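Local coordinates for lambda phage protein with carbohydrate-binding module (PDB 2A5Z) that is of unknown function but binds magnesium and, with a jelly-roll fold like that of carbohydrate-binding modules, may recognise a sugar, at residues 57-62 and 79-84; 198-201 and 207-210; 217-220 and 225-228; 232-235 and 240-243. One frame throughout, in Å; residues are numbered along the deposited sequence.

Contact 1 of 4, residues 57-62 and 79-84; sequences MHSIGL and QNILSE
The contact rests on I81, just before strand 82-84, whose hydrocarbon arm of CG1 and CD1 lies against oxygen atoms of the loop 57-62. CG1 lies 3.4 Å from M57 O, and CD1 follows at 3.8 Å from the same M57 O. CG1 stands anti to the carbonyl carbon of I81 (chi1 -58°), which sets this arm beside the backbone N. The second touch is looser: CD1 of I81 comes to 4.4 Å from OG of S59. M57, a selenomethionine, meets I81 through its carbonyl, its own side chain starting off away from it.

The polar bonds lie elsewhere. S59 OG is hydrogen-bonded to Q91, in the strand that also packs against I81, while within 57-62 a type II turn is closed by L62 N bonding to S59 O at 3.3 Å. A second subunit approaches as well, its L108 packing on I81.

Magnesium lies about 7 Å from the side chain of I81, and the metal-binding G89 is nearer, at about 4 Å. With no hydrogen bond between the segments, the contact is held by shape: it places a buried hydrocarbon against a loop carbonyl in the second shell of the metal site.

Contact 2 of 4, residues 198-201 and 207-210; sequences KVTL and TQLY
L201 O takes two backbone N-H groups at once, from L209 and from Y210, and this double grip marks a classic beta bulge in the antiparallel hairpin of strands 197-203 and 208-213. L209 N gives the shorter bond, 2.8 Å to L201 O with an N-H...O angle of 163°; Y210 N is farther, 3.2 Å from L201 O, and its bond is more bent. The return bond runs from L201 N to Y210 O, also 2.8 Å, making L201 and Y210 a hydrogen-bonded antiparallel pair. Y210 O additionally receives a CA-H...O contact from T200.

With two residues set against one, the strands depart from a straight antiparallel course, and the axes of their short segments lie at 119°. L201 and Y210 put their side chains on one face of the sheet, CB to CB at 4.1 Å. Y177 and L153 pack on both of them, and the Y210 hydroxyl carries its polar end beyond the hairpin to hydrogen bonds with S175 and G162. The pair thus joins the edge of one sheet of the jelly roll to strands of the other.

Next to the bulge, T200 and Q208 cross at about a right angle. Q208 sends CG anti to the backbone N (chi1 -178°) and continues extended, which brings CD and OE1 against the methyl of T200. CG2 of T200 meets the Q208 chain at CG and CD before reaching its closest partner there, OE1 of Q208, at 3.4 Å.

Contact 3 of 4, residues 217-220 and 225-228; sequences AMFR and TAHI
With CG swung anti to the backbone N (chi1 164°), F219 carries its ring out of the loop 217-220 to A226, at the start of strand 226-228 in the larger sheet of the jelly roll. M218, a selenomethionine, takes another course: chi1 of 77° and a nearly straight chi2 lead its selenium toward I228. Loop and strand therefore meet at two apolar points, without a hydrogen bond between them.

At the first, the methyl of A226 approaches one end of the phenyl ring obliquely, with CB 3.9 Å from CE2 of F219 and 4.1 Å from CZ of F219. The second is wider, SE of M218 standing 4.4 Å from CD1 of I228. F189, in strand 184-191 of the other sheet, packs on both M218 and I228, so this second point faces the layer between the sheets. R220 takes no part in the contact and is held by salt bridges to D195 and D222.

Between the two apolar residues of the strand, H227 starts off away from the loop. Its NE2 bonds to S69, and its ring meets H58 of a third subunit edge-to-face. The other nitrogen fixes the ring's rotation from within the strand: ND1 donates to A226 O at 2.7 Å, the acceptor lying only 11° out of the imidazole plane.

Contact 4 of 4, residues 232-235 and 240-243; sequences TQCK and GISL
L243 can be followed outward from its CB as it fills the angle between the loop 240-243 and the end of strand 230-234. CB rests on T232, 3.4 Å from OG1 and 3.7 Å from CG2 of that threonine. CG stands anti to the carbonyl carbon (chi1 -55°), and from there the two methyls part along the strand. CD1 lies over the backbone of Q233, 3.6 Å from its carbonyl carbon, and also reaches CG2 of T232 at 4.0 Å. CD2 goes farther on, passing 3.7 Å from O of Q233 before it meets CB of C234 at 4.1 Å.

T232 holds its hydroxyl anti to the backbone N and its methyl between N and the carbonyl carbon, so both branches face the leucine CB from the same side. The same OG1 is hydrogen-bonded to T136 and to I244 N, the residue directly after the loop segment. One step outward, I241 repeats the apolar theme with CD1 3.9 Å from SG of C234.

Strand 90-94 and the loops beside it complete the setting. I93 packs on both T232 and L243, while the backbone of the loop pairs with S95 and I93. Q233 starts off away from the loop and bonds to N100 through NE2.

No hydrogen bond links the two segments themselves. Between them the turn back from strand 230-234 toward strand 245-254 is closed by apolar packing, with the one hydroxyl that enters it satisfied from outside, so that a polar group can sit against a leucine without being left unpaired.

How the contacts relate
The four contacts follow one another along the chain, each closing before the next opens. Contact 1 and contact 2 lie on opposite sides of the chain's centre, about 28 Å apart between centres; contact 3 is likewise across from contact 1, at about 27 Å. Only contact 1 lies near an annotated metal site. Contact 4 lies nearer to contact 1, centres about 17 Å apart and nearest atoms about 7 Å apart, but away from the metal. Contacts 3 and 4 adjoin in sequence and reach the same sheet, yet their centres are 21 Å apart. Between copies of the protein, H58 of contact 1 meets H227 of contact 3, tying these distant regions together in the trimer.

Contact 1 of 4, residues 57-62 and 79-84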
loop_
_atom_site.group_PDB
_atom_site.type_symbol
_atom_site.label_atom_id
_atom_site.label_comp_id
_atom_site.label_asym_id
_atom_site.label_seq_id
_atom_site.Cartn_x
_atom_site.Cartn_y
_atom_site.Cartn_z
HETATM N N MSE C 57 -1.974 -5.078 -9.985
HETATM C CA MSE C 57 -3.183 -4.770 -9.211
HETATM C C MSE C 57 -4.330 -4.270 -10.094
HETATM O O MSE C 57 -4.107 -3.639 -11.136
HETATM C CB MSE C 57 -2.910 -3.727 -8.109
HETATM C CG MSE C 57 -1.768 -4.048 -7.134
HETATM SE SE MSE C 57 -1.507 -2.730 -5.893
HETATM C CE MSE C 57 -3.135 -2.725 -5.148
ATOM N N HIS C 58 -5.552 -4.585 -9.669
ATOM C CA HIS C 58 -6.780 -3.995 -10.208
ATOM C C HIS C 58 -6.606 -2.472 -10.113
ATOM O O HIS C 58 -6.267 -1.956 -9.043
ATOM C CB HIS C 58 -7.949 -4.496 -9.349
ATOM C CG HIS C 58 -9.309 -4.053 -9.799
ATOM N ND1 HIS C 58 -9.790 -4.278 -11.072
ATOM C CD2 HIS C 58 -10.317 -3.457 -9.117
ATOM C CE1 HIS C 58 -11.026 -3.816 -11.161
ATOM N NE2 HIS C 58 -11.371 -3.317 -9.986
ATOM N N SER C 59 -6.784 -1.757 -11.227
ATOM C CA SER C 59 -6.374 -0.343 -11.258
ATOM C C SER C 59 -7.480 0.706 -11.125
ATOM O O SER C 59 -7.186 1.906 -11.137
ATOM C CB SER C 59 -5.456 -0.036 -12.453
ATOM O OG SER C 59 -6.075 -0.313 -13.698
ATOM N N ILE C 60 -8.732 0.266 -10.970
ATOM C CA ILE C 60 -9.838 1.188 -10.667
ATOM C C ILE C 60 -9.616 1.852 -9.315
ATOM O O ILE C 60 -9.560 1.170 -8.282
ATOM C CB ILE C 60 -11.212 0.483 -10.619
ATOM C CG1 ILE C 60 -11.482 -0.302 -11.910
ATOM C CG2 ILE C 60 -12.331 1.499 -10.286
ATOM C CD1 ILE C 60 -12.301 0.424 -12.964
ATOM N N GLY C 61 -9.477 3.180 -9.327
ATOM C CA GLY C 61 -9.305 3.952 -8.095
ATOM C C GLY C 61 -7.965 3.739 -7.408
ATOM O O GLY C 61 -7.830 4.003 -6.213
ATOM N N LEU C 62 -6.973 3.263 -8.165
ATOM C CA LEU C 62 -5.638 2.985 -7.623
ATOM C C LEU C 62 -4.719 4.170 -7.894
ATOM O O LEU C 62 -4.284 4.382 -9.029
ATOM C CB LEU C 62 -5.049 1.709 -8.244
ATOM C CG LEU C 62 -3.661 1.242 -7.769
ATOM C CD1 LEU C 62 -3.705 0.792 -6.315
ATOM C CD2 LEU C 62 -3.136 0.116 -8.657
ATOM N N GLN C 79 -6.684 0.302 -19.604
ATOM C CA GLN C 79 -7.237 -0.968 -20.085
ATOM C C GLN C 79 -7.042 -2.075 -19.052
ATOM O O GLN C 79 -6.403 -1.860 -18.018
ATOM C CB GLN C 79 -6.583 -1.358 -21.408
ATOM C CG GLN C 79 -6.711 -0.305 -22.493
ATOM C CD GLN C 79 -8.143 -0.125 -22.959
ATOM O OE1 GLN C 79 -8.680 -0.966 -23.676
ATOM N NE2 GLN C 79 -8.768 0.976 -22.553
ATOM N N ASN C 80 -7.597 -3.250 -19.327
ATOM C CA ASN C 80 -7.426 -4.400 -18.444
ATOM C C ASN C 80 -5.972 -4.803 -18.291
ATOM O O ASN C 80 -5.229 -4.843 -19.271
ATOM C CB ASN C 80 -8.210 -5.596 -18.957
ATOM C CG ASN C 80 -9.690 -5.440 -18.759
ATOM O OD1 ASN C 80 -10.453 -5.447 -19.721
ATOM N ND2 ASN C 80 -10.109 -5.294 -17.511
ATOM N N ILE C 81 -5.587 -5.098 -17.050
ATOM C CA ILE C 81 -4.274 -5.669 -16.748
ATOM C C ILE C 81 -4.113 -7.002 -17.470
ATOM O O ILE C 81 -5.040 -7.817 -17.532
ATOM C CB ILE C 81 -4.062 -5.847 -15.212
ATOM C CG1 ILE C 81 -4.208 -4.505 -14.472
ATOM C CG2 ILE C 81 -2.706 -6.514 -14.901
ATOM C CD1 ILE C 81 -3.186 -3.425 -14.868
ATOM N N LEU C 82 -2.932 -7.203 -18.033
ATOM C CA LEU C 82 -2.582 -8.455 -18.663
ATOM C C LEU C 82 -1.155 -8.825 -18.267
ATOM O O LEU C 82 -0.471 -8.046 -17.596
ATOM C CB LEU C 82 -2.726 -8.329 -20.187
ATOM C CG LEU C 82 -1.995 -7.227 -20.964
ATOM C CD1 LEU C 82 -0.555 -7.630 -21.240
ATOM C CD2 LEU C 82 -2.714 -6.962 -22.279
ATOM N N SER C 83 -0.720 -10.016 -18.659
ATOM C CA SER C 83 0.700 -10.349 -18.662
ATOM C C SER C 83 1.058 -10.900 -20.040
ATOM O O SER C 83 0.215 -11.507 -20.699
ATOM C CB SER C 83 1.032 -11.370 -17.577
ATOM O OG SER C 83 0.870 -10.818 -16.284
ATOM N N GLU C 84 2.289 -10.669 -20.487
ATOM C CA GLU C 84 2.777 -11.337 -21.699
ATOM C C GLU C 84 4.227 -11.792 -21.605
ATOM O O GLU C 84 5.122 -11.017 -21.258
ATOM C CB GLU C 84 2.508 -10.512 -22.965
ATOM C CG GLU C 84 3.389 -9.302 -23.166
ATOM C CD GLU C 84 3.240 -8.718 -24.559
ATOM O OE1 GLU C 84 4.059 -9.049 -25.443
ATOM O OE2 GLU C 84 2.293 -7.939 -24.774
#

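Contact 2 of 4, residues 198-201 and 207-210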
loop_
_atom_site.group_PDB
_atom_site.type_symbol
_atom_site.label_atom_id
_atom_site.label_comp_id
_atom_site.label_asym_id
_atom_site.label_seq_id
_atom_site.Cartn_x
_atom_site.Cartn_y
_atom_site.Cartn_z
ATOM N N LYS C 198 21.452 11.339 -17.654
ATOM C CA LYS C 198 21.748 10.424 -18.738
ATOM C C LYS C 198 20.568 9.482 -18.887
ATOM O O LYS C 198 20.063 8.956 -17.888
ATOM C CB LYS C 198 23.036 9.647 -18.451
ATOM C CG LYS C 198 23.414 8.630 -19.527
ATOM C CD LYS C 198 24.832 8.123 -19.344
ATOM C CE LYS C 198 25.283 7.386 -20.601
ATOM N NZ LYS C 198 26.765 7.241 -20.683
ATOM N N VAL C 199 20.100 9.303 -20.121
ATOM C CA VAL C 199 19.086 8.284 -20.421
ATOM C C VAL C 199 19.653 7.228 -21.354
ATOM O O VAL C 199 20.410 7.540 -22.279
ATOM C CB VAL C 199 17.763 8.851 -21.035
ATOM C CG1 VAL C 199 16.917 9.525 -19.962
ATOM C CG2 VAL C 199 18.041 9.793 -22.198
ATOM N N THR C 200 19.286 5.979 -21.098
ATOM C CA THR C 200 19.710 4.873 -21.945
ATOM C C THR C 200 18.513 4.011 -22.281
ATOM O O THR C 200 17.768 3.598 -21.385
ATOM C CB THR C 200 20.804 4.029 -21.269
ATOM O OG1 THR C 200 21.884 4.884 -20.891
ATOM C CG2 THR C 200 21.331 2.955 -22.217
ATOM N N LEU C 201 18.328 3.766 -23.573
ATOM C CA LEU C 201 17.303 2.854 -24.066
ATOM C C LEU C 201 17.928 1.505 -24.440
ATOM O O LEU C 201 18.979 1.450 -25.085
ATOM C CB LEU C 201 16.591 3.472 -25.271
ATOM C CG LEU C 201 15.489 2.697 -25.982
ATOM C CD1 LEU C 201 14.167 2.731 -25.195
ATOM C CD2 LEU C 201 15.319 3.261 -27.390
ATOM N N THR C 207 20.199 -5.119 -24.290
ATOM C CA THR C 207 21.215 -4.642 -25.226
ATOM C C THR C 207 21.053 -3.137 -25.436
ATOM O O THR C 207 19.959 -2.675 -25.734
ATOM C CB THR C 207 21.107 -5.399 -26.572
ATOM O OG1 THR C 207 21.287 -6.794 -26.326
ATOM C CG2 THR C 207 22.172 -4.933 -27.564
ATOM N N GLN C 208 22.129 -2.370 -25.269
ATOM C CA GLN C 208 22.019 -0.919 -25.410
ATOM C C GLN C 208 21.728 -0.525 -26.857
ATOM O O GLN C 208 22.417 -0.951 -27.777
ATOM C CB GLN C 208 23.248 -0.177 -24.875
ATOM C CG GLN C 208 23.109 1.346 -24.978
ATOM C CD GLN C 208 24.179 2.100 -24.227
ATOM O OE1 GLN C 208 24.435 1.842 -23.048
ATOM N NE2 GLN C 208 24.808 3.047 -24.905
ATOM N N LEU C 209 20.694 0.295 -27.025
ATOM C CA LEU C 209 20.225 0.739 -28.337
ATOM C C LEU C 209 20.516 2.218 -28.568
ATOM O O LEU C 209 20.780 2.642 -29.696
ATOM C CB LEU C 209 18.712 0.495 -28.467
ATOM C CG LEU C 209 18.197 -0.948 -28.545
ATOM C CD1 LEU C 209 16.659 -0.959 -28.651
ATOM C CD2 LEU C 209 18.834 -1.696 -29.710
ATOM N N TYR C 210 20.451 3.003 -27.492
ATOM C CA TYR C 210 20.566 4.448 -27.587
ATOM C C TYR C 210 20.931 4.994 -26.213
ATOM O O TYR C 210 20.469 4.468 -25.205
ATOM C CB TYR C 210 19.213 5.024 -28.031
ATOM C CG TYR C 210 19.130 6.533 -28.066
ATOM C CD1 TYR C 210 19.514 7.243 -29.203
ATOM C CD2 TYR C 210 18.653 7.255 -26.960
ATOM C CE1 TYR C 210 19.433 8.637 -29.244
ATOM C CE2 TYR C 210 18.560 8.650 -26.992
ATOM C CZ TYR C 210 18.955 9.333 -28.138
ATOM O OH TYR C 210 18.868 10.705 -28.184
#

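Contact 3 of 4, residues 217-220 and 225-228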
loop_
_atom_site.group_PDB
_atom_site.type_symbol
_atom_site.label_atom_id
_atom_site.label_comp_id
_atom_site.label_asym_id
_atom_site.label_seq_id
_atom_site.Cartn_x
_atom_site.Cartn_y
_atom_site.Cartn_z
ATOM N N ALA C 217 21.178 21.211 -17.047
ATOM C CA ALA C 217 20.489 20.525 -15.955
ATOM C C ALA C 217 19.057 20.163 -16.349
ATOM O O ALA C 217 18.415 20.887 -17.117
ATOM C CB ALA C 217 20.494 21.382 -14.709
HETATM N N MSE C 218 18.567 19.043 -15.816
HETATM C CA MSE C 218 17.198 18.591 -16.043
HETATM C C MSE C 218 16.154 19.631 -15.617
HETATM O O MSE C 218 16.445 20.516 -14.788
HETATM C CB MSE C 218 16.956 17.259 -15.307
HETATM C CG MSE C 218 16.742 17.363 -13.780
HETATM SE SE MSE C 218 16.391 15.774 -12.963
HETATM C CE MSE C 218 18.015 15.029 -13.016
ATOM N N PHE C 219 14.948 19.532 -16.183
ATOM C CA PHE C 219 13.797 20.233 -15.617
ATOM C C PHE C 219 13.533 19.721 -14.196
ATOM O O PHE C 219 13.458 18.513 -13.964
ATOM C CB PHE C 219 12.518 20.060 -16.464
ATOM C CG PHE C 219 11.255 20.451 -15.721
ATOM C CD1 PHE C 219 11.049 21.775 -15.318
ATOM C CD2 PHE C 219 10.297 19.492 -15.389
ATOM C CE1 PHE C 219 9.905 22.141 -14.606
ATOM C CE2 PHE C 219 9.141 19.842 -14.686
ATOM C CZ PHE C 219 8.944 21.171 -14.290
ATOM N N ARG C 220 13.374 20.653 -13.262
ATOM C CA ARG C 220 13.116 20.312 -11.876
ATOM C C ARG C 220 12.138 21.301 -11.262
ATOM O O ARG C 220 12.278 22.501 -11.440
ATOM C CB ARG C 220 14.419 20.294 -11.069
ATOM C CG ARG C 220 14.215 19.998 -9.581
ATOM C CD ARG C 220 15.524 20.000 -8.786
ATOM N NE ARG C 220 16.295 18.763 -8.962
ATOM C CZ ARG C 220 16.104 17.639 -8.270
ATOM N NH1 ARG C 220 15.157 17.556 -7.346
ATOM N NH2 ARG C 220 16.868 16.589 -8.505
ATOM N N THR C 225 3.702 20.269 -8.597
ATOM C CA THR C 225 3.440 20.602 -10.011
ATOM C C THR C 225 4.217 19.676 -10.950
ATOM O O THR C 225 3.930 19.609 -12.157
ATOM C CB THR C 225 3.792 22.078 -10.380
ATOM O OG1 THR C 225 5.216 22.252 -10.368
ATOM C CG2 THR C 225 3.144 23.056 -9.416
ATOM N N ALA C 226 5.201 18.966 -10.400
ATOM C CA ALA C 226 6.009 18.050 -11.196
ATOM C C ALA C 226 6.113 16.674 -10.534
ATOM O O ALA C 226 5.789 16.519 -9.361
ATOM C CB ALA C 226 7.391 18.642 -11.440
ATOM N N HIS C 227 6.537 15.680 -11.316
ATOM C CA HIS C 227 6.886 14.354 -10.816
ATOM C C HIS C 227 8.036 13.828 -11.662
ATOM O O HIS C 227 8.299 14.360 -12.744
ATOM C CB HIS C 227 5.694 13.399 -10.932
ATOM C CG HIS C 227 4.984 13.132 -9.641
ATOM N ND1 HIS C 227 4.609 14.133 -8.769
ATOM C CD2 HIS C 227 4.547 11.973 -9.090
ATOM C CE1 HIS C 227 3.983 13.602 -7.733
ATOM N NE2 HIS C 227 3.935 12.294 -7.901
ATOM N N ILE C 228 8.719 12.797 -11.171
ATOM C CA ILE C 228 9.760 12.109 -11.942
ATOM C C ILE C 228 9.421 10.615 -12.084
ATOM O O ILE C 228 9.054 9.963 -11.109
ATOM C CB ILE C 228 11.211 12.380 -11.371
ATOM C CG1 ILE C 228 12.294 11.753 -12.265
ATOM C CG2 ILE C 228 11.344 11.983 -9.869
ATOM C CD1 ILE C 228 13.681 12.387 -12.100
#

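Contact 4 of 4, residues 232-235 and 240-243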
loop_
_atom_site.group_PDB
_atom_site.type_symbol
_atom_site.label_atom_id
_atom_site.label_comp_id
_atom_site.label_asym_id
_atom_site.label_seq_id
_atom_site.Cartn_x
_atom_site.Cartn_y
_atom_site.Cartn_z
ATOM N N THR C 232 2.769 8.907 -19.947
ATOM C CA THR C 232 2.337 8.775 -21.334
ATOM C C THR C 232 1.046 9.561 -21.508
ATOM O O THR C 232 0.207 9.595 -20.607
ATOM C CB THR C 232 2.219 7.292 -21.776
ATOM O OG1 THR C 232 2.224 7.208 -23.206
ATOM C CG2 THR C 232 0.962 6.617 -21.209
ATOM N N GLN C 233 0.907 10.198 -22.666
ATOM C CA GLN C 233 -0.075 11.259 -22.859
ATOM C C GLN C 233 -0.567 11.322 -24.300
ATOM O O GLN C 233 0.182 11.024 -25.241
ATOM C CB GLN C 233 0.567 12.603 -22.516
ATOM C CG GLN C 233 -0.403 13.776 -22.396
ATOM C CD GLN C 233 0.251 14.979 -21.766
ATOM O OE1 GLN C 233 1.413 15.269 -22.036
ATOM N NE2 GLN C 233 -0.481 15.676 -20.906
ATOM N N CYS C 234 -1.823 11.730 -24.463
ATOM C CA CYS C 234 -2.377 12.005 -25.785
ATOM C C CYS C 234 -2.592 13.504 -25.936
ATOM O O CYS C 234 -3.264 14.117 -25.112
ATOM C CB CYS C 234 -3.683 11.249 -26.004
ATOM S SG CYS C 234 -4.319 11.431 -27.693
ATOM N N LYS C 235 -2.011 14.085 -26.982
ATOM C CA LYS C 235 -2.060 15.529 -27.205
ATOM C C LYS C 235 -3.363 16.009 -27.835
ATOM O O LYS C 235 -3.631 17.211 -27.855
ATOM C CB LYS C 235 -0.892 15.976 -28.079
ATOM C CG LYS C 235 0.460 15.956 -27.377
ATOM C CD LYS C 235 1.539 16.600 -28.242
ATOM C CE LYS C 235 1.971 15.669 -29.361
ATOM N NZ LYS C 235 2.940 16.340 -30.272
ATOM N N GLY C 240 -9.359 6.297 -28.273
ATOM C CA GLY C 240 -9.030 5.046 -28.949
ATOM C C GLY C 240 -7.596 4.937 -29.440
ATOM O O GLY C 240 -7.206 3.909 -29.997
ATOM N N ILE C 241 -6.814 5.998 -29.246
ATOM C CA ILE C 241 -5.401 5.970 -29.594
ATOM C C ILE C 241 -4.639 5.284 -28.468
ATOM O O ILE C 241 -4.701 5.727 -27.316
ATOM C CB ILE C 241 -4.814 7.390 -29.811
ATOM C CG1 ILE C 241 -5.564 8.130 -30.916
ATOM C CG2 ILE C 241 -3.305 7.309 -30.112
ATOM C CD1 ILE C 241 -5.136 9.584 -31.078
ATOM N N SER C 242 -3.934 4.201 -28.803
ATOM C CA SER C 242 -3.089 3.506 -27.831
ATOM C C SER C 242 -1.886 4.365 -27.461
ATOM O O SER C 242 -1.275 5.010 -28.330
ATOM C CB SER C 242 -2.609 2.154 -28.368
ATOM O OG SER C 242 -3.671 1.219 -28.471
ATOM N N LEU C 243 -1.574 4.392 -26.170
ATOM C CA LEU C 243 -0.357 5.037 -25.669
ATOM C C LEU C 243 0.628 3.942 -25.271
ATOM O O LEU C 243 0.427 2.776 -25.614
ATOM C CB LEU C 243 -0.684 5.985 -24.498
ATOM C CG LEU C 243 -1.754 7.061 -24.792
ATOM C CD1 LEU C 243 -1.907 8.029 -23.628
ATOM C CD2 LEU C 243 -1.466 7.824 -26.086
#